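Local coordinates for biliverdin reductase (Synechocystis sp., PDB 5B3T), which reduces the open-chain tetrapyrrole biliverdin, a product of heme breakdown, probably to bilirubin, using NAD(P)H bound in a Rossmann-fold domain, at residues Val41-Asn46 / Val60-Ser65. Numbering follows the deposited sequence.
Sequences VSFWGN and VRPQQS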
loop_
_atom_site.group_PDB
_atom_site.type_symbol
_atom_site.label_atom_id
_atom_site.label_comp_id
_atom_site.label_asym_id
_atom_site.label_seq_id
_atom_site.Cartn_x
_atom_site.Cartn_y
_atom_site.Cartn_z
ATOM N N VAL A 41 -10.717 20.299 0.661
ATOM C CA VAL A 41 -10.339 21.660 1.034
ATOM C C VAL A 41 -8.933 22.010 0.563
ATOM O O VAL A 41 -8.714 23.078 -0.009
ATOM C CB VAL A 41 -10.482 21.853 2.559
ATOM C CG1 VAL A 41 -9.846 23.170 2.990
ATOM C CG2 VAL A 41 -11.945 21.790 2.969
ATOM N N SER A 42 -7.959 21.133 0.802
ATOM C CA SER A 42 -6.578 21.436 0.451
ATOM C C SER A 42 -5.847 20.154 0.082
ATOM O O SER A 42 -6.355 19.045 0.265
ATOM C CB SER A 42 -5.854 22.157 1.594
ATOM O OG SER A 42 -5.822 21.358 2.763
ATOM N N PHE A 43 -4.641 20.321 -0.450
ATOM C CA PHE A 43 -3.766 19.192 -0.729
ATOM C C PHE A 43 -2.324 19.678 -0.709
ATOM O O PHE A 43 -2.049 20.880 -0.728
ATOM C CB PHE A 43 -4.104 18.523 -2.066
ATOM C CG PHE A 43 -3.482 19.196 -3.254
ATOM C CD1 PHE A 43 -4.062 20.326 -3.807
ATOM C CD2 PHE A 43 -2.319 18.700 -3.821
ATOM C CE1 PHE A 43 -3.493 20.949 -4.900
ATOM C CE2 PHE A 43 -1.744 19.320 -4.915
ATOM C CZ PHE A 43 -2.332 20.445 -5.456
ATOM N N TRP A 44 -1.403 18.716 -0.663
ATOM C CA TRP A 44 0.026 18.981 -0.735
ATOM C C TRP A 44 0.660 17.957 -1.663
ATOM O O TRP A 44 0.312 16.774 -1.624
ATOM C CB TRP A 44 0.684 18.920 0.656
ATOM C CG TRP A 44 2.188 19.066 0.652
ATOM C CD1 TRP A 44 2.899 20.229 0.737
ATOM C CD2 TRP A 44 3.157 18.010 0.584
ATOM N NE1 TRP A 44 4.248 19.963 0.716
ATOM C CE2 TRP A 44 4.432 18.609 0.622
ATOM C CE3 TRP A 44 3.069 16.618 0.486
ATOM C CZ2 TRP A 44 5.610 17.864 0.567
ATOM C CZ3 TRP A 44 4.239 15.880 0.433
ATOM C CH2 TRP A 44 5.492 16.504 0.474
ATOM N N GLY A 45 1.574 18.423 -2.509
ATOM C CA GLY A 45 2.337 17.542 -3.369
ATOM C C GLY A 45 3.823 17.721 -3.141
ATOM O O GLY A 45 4.257 18.778 -2.678
ATOM N N ASN A 46 4.616 16.698 -3.455
ATOM C CA ASN A 46 6.052 16.767 -3.218
ATOM C C ASN A 46 6.832 17.322 -4.402
ATOM O O ASN A 46 7.966 17.777 -4.216
ATOM C CB ASN A 46 6.600 15.380 -2.866
ATOM C CG ASN A 46 6.541 14.418 -4.035
ATOM O OD1 ASN A 46 5.471 13.930 -4.399
ATOM N ND2 ASN A 46 7.693 14.141 -4.633
ATOM N N VAL A 60 -8.461 22.870 -6.436
ATOM C CA VAL A 60 -8.187 23.053 -5.019
ATOM C C VAL A 60 -6.822 23.711 -4.898
ATOM O O VAL A 60 -5.906 23.400 -5.668
ATOM C CB VAL A 60 -8.229 21.712 -4.253
ATOM C CG1 VAL A 60 -7.709 21.878 -2.846
ATOM C CG2 VAL A 60 -9.645 21.178 -4.209
ATOM N N ARG A 61 -6.688 24.640 -3.943
ATOM C CA ARG A 61 -5.368 25.254 -3.950
ATOM C C ARG A 61 -4.397 24.459 -3.081
ATOM O O ARG A 61 -4.789 23.918 -2.044
ATOM C CB ARG A 61 -5.437 26.691 -3.451
ATOM C CG ARG A 61 -5.996 27.662 -4.474
ATOM C CD ARG A 61 -5.912 29.105 -3.995
ATOM N NE ARG A 61 -6.751 29.365 -2.827
ATOM C CZ ARG A 61 -6.322 29.341 -1.567
ATOM N NH1 ARG A 61 -5.052 29.071 -1.296
ATOM N NH2 ARG A 61 -7.167 29.591 -0.576
ATOM N N PRO A 62 -3.133 24.381 -3.485
ATOM C CA PRO A 62 -2.157 23.608 -2.711
ATOM C C PRO A 62 -1.667 24.355 -1.480
ATOM O O PRO A 62 -1.534 25.583 -1.480
ATOM C CB PRO A 62 -1.014 23.393 -3.711
ATOM C CG PRO A 62 -1.101 24.577 -4.617
ATOM C CD PRO A 62 -2.568 24.882 -4.751
ATOM N N GLN A 63 -1.410 23.595 -0.419
ATOM C CA GLN A 63 -0.655 24.102 0.717
ATOM C C GLN A 63 0.837 23.955 0.439
ATOM O O GLN A 63 1.276 23.003 -0.211
ATOM C CB GLN A 63 -1.029 23.352 1.997
ATOM C CG GLN A 63 -2.373 23.743 2.597
ATOM C CD GLN A 63 -2.245 24.796 3.683
ATOM O OE1 GLN A 63 -1.243 25.507 3.759
ATOM N NE2 GLN A 63 -3.257 24.890 4.538
ATOM N N GLN A 64 1.619 24.919 0.929
ATOM C CA GLN A 64 3.047 24.927 0.622
ATOM C C GLN A 64 3.808 23.846 1.382
ATOM O O GLN A 64 4.843 23.371 0.903
ATOM C CB GLN A 64 3.638 26.310 0.912
ATOM C CG GLN A 64 3.449 26.797 2.343
ATOM C CD GLN A 64 4.659 26.521 3.214
ATOM O OE1 GLN A 64 5.697 26.073 2.730
ATOM N NE2 GLN A 64 4.534 26.797 4.509
ATOM N N SER A 65 3.315 23.443 2.552
ATOM C CA SER A 65 3.904 22.358 3.324
ATOM C C SER A 65 2.793 21.453 3.836
ATOM O O SER A 65 1.667 21.903 4.064
ATOM C CB SER A 65 4.731 22.887 4.504
ATOM O OG SER A 65 3.904 23.519 5.467
HETATM O O HOH W 1 6.788 21.986 1.870
HETATM O O HOH W 2 2.087 21.434 -2.392
#
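F43 carries CG between its own N and C (chi1 83°), which lays the ring alongside P62, while W44, its CG swung opposite the backbone N (chi1 175°), extends the indole to the Q63-S65 backbone. The phenyl rim meets the loop at CZ, 3.7 Å from P62 CB, and V60 O lies at its edge, near the ring plane, 3.5 Å from CE1. V60 itself points at the strand, its CG1 only 3.2 Å from V41 O and also against the CA of S42. One direct backbone hydrogen bond joins the segments: Q63 N donates to F43 O (2.8 Å), close to straight and nearly along the C=O axis. One water accepts from G45 N and donates to Q63 O (2.8 Å); another donates to Q64 O (2.6 Å) and accepts only weakly from W44 NE1. The backbone carbon C of S65 comes to 3.3 Å from W44 CD1, and S65 OG caps A68 N at the start of helix 66-70. F54 of helix 48-58 and the NADP(+)-binding T21 also touch F43. The loop after helix 48-58 returns along strand 38-44, outermost in the parallel sheet of the Rossmann fold, where N46, two residues past W44, is an NADP(+)-binding residue, the cofactor being absent here.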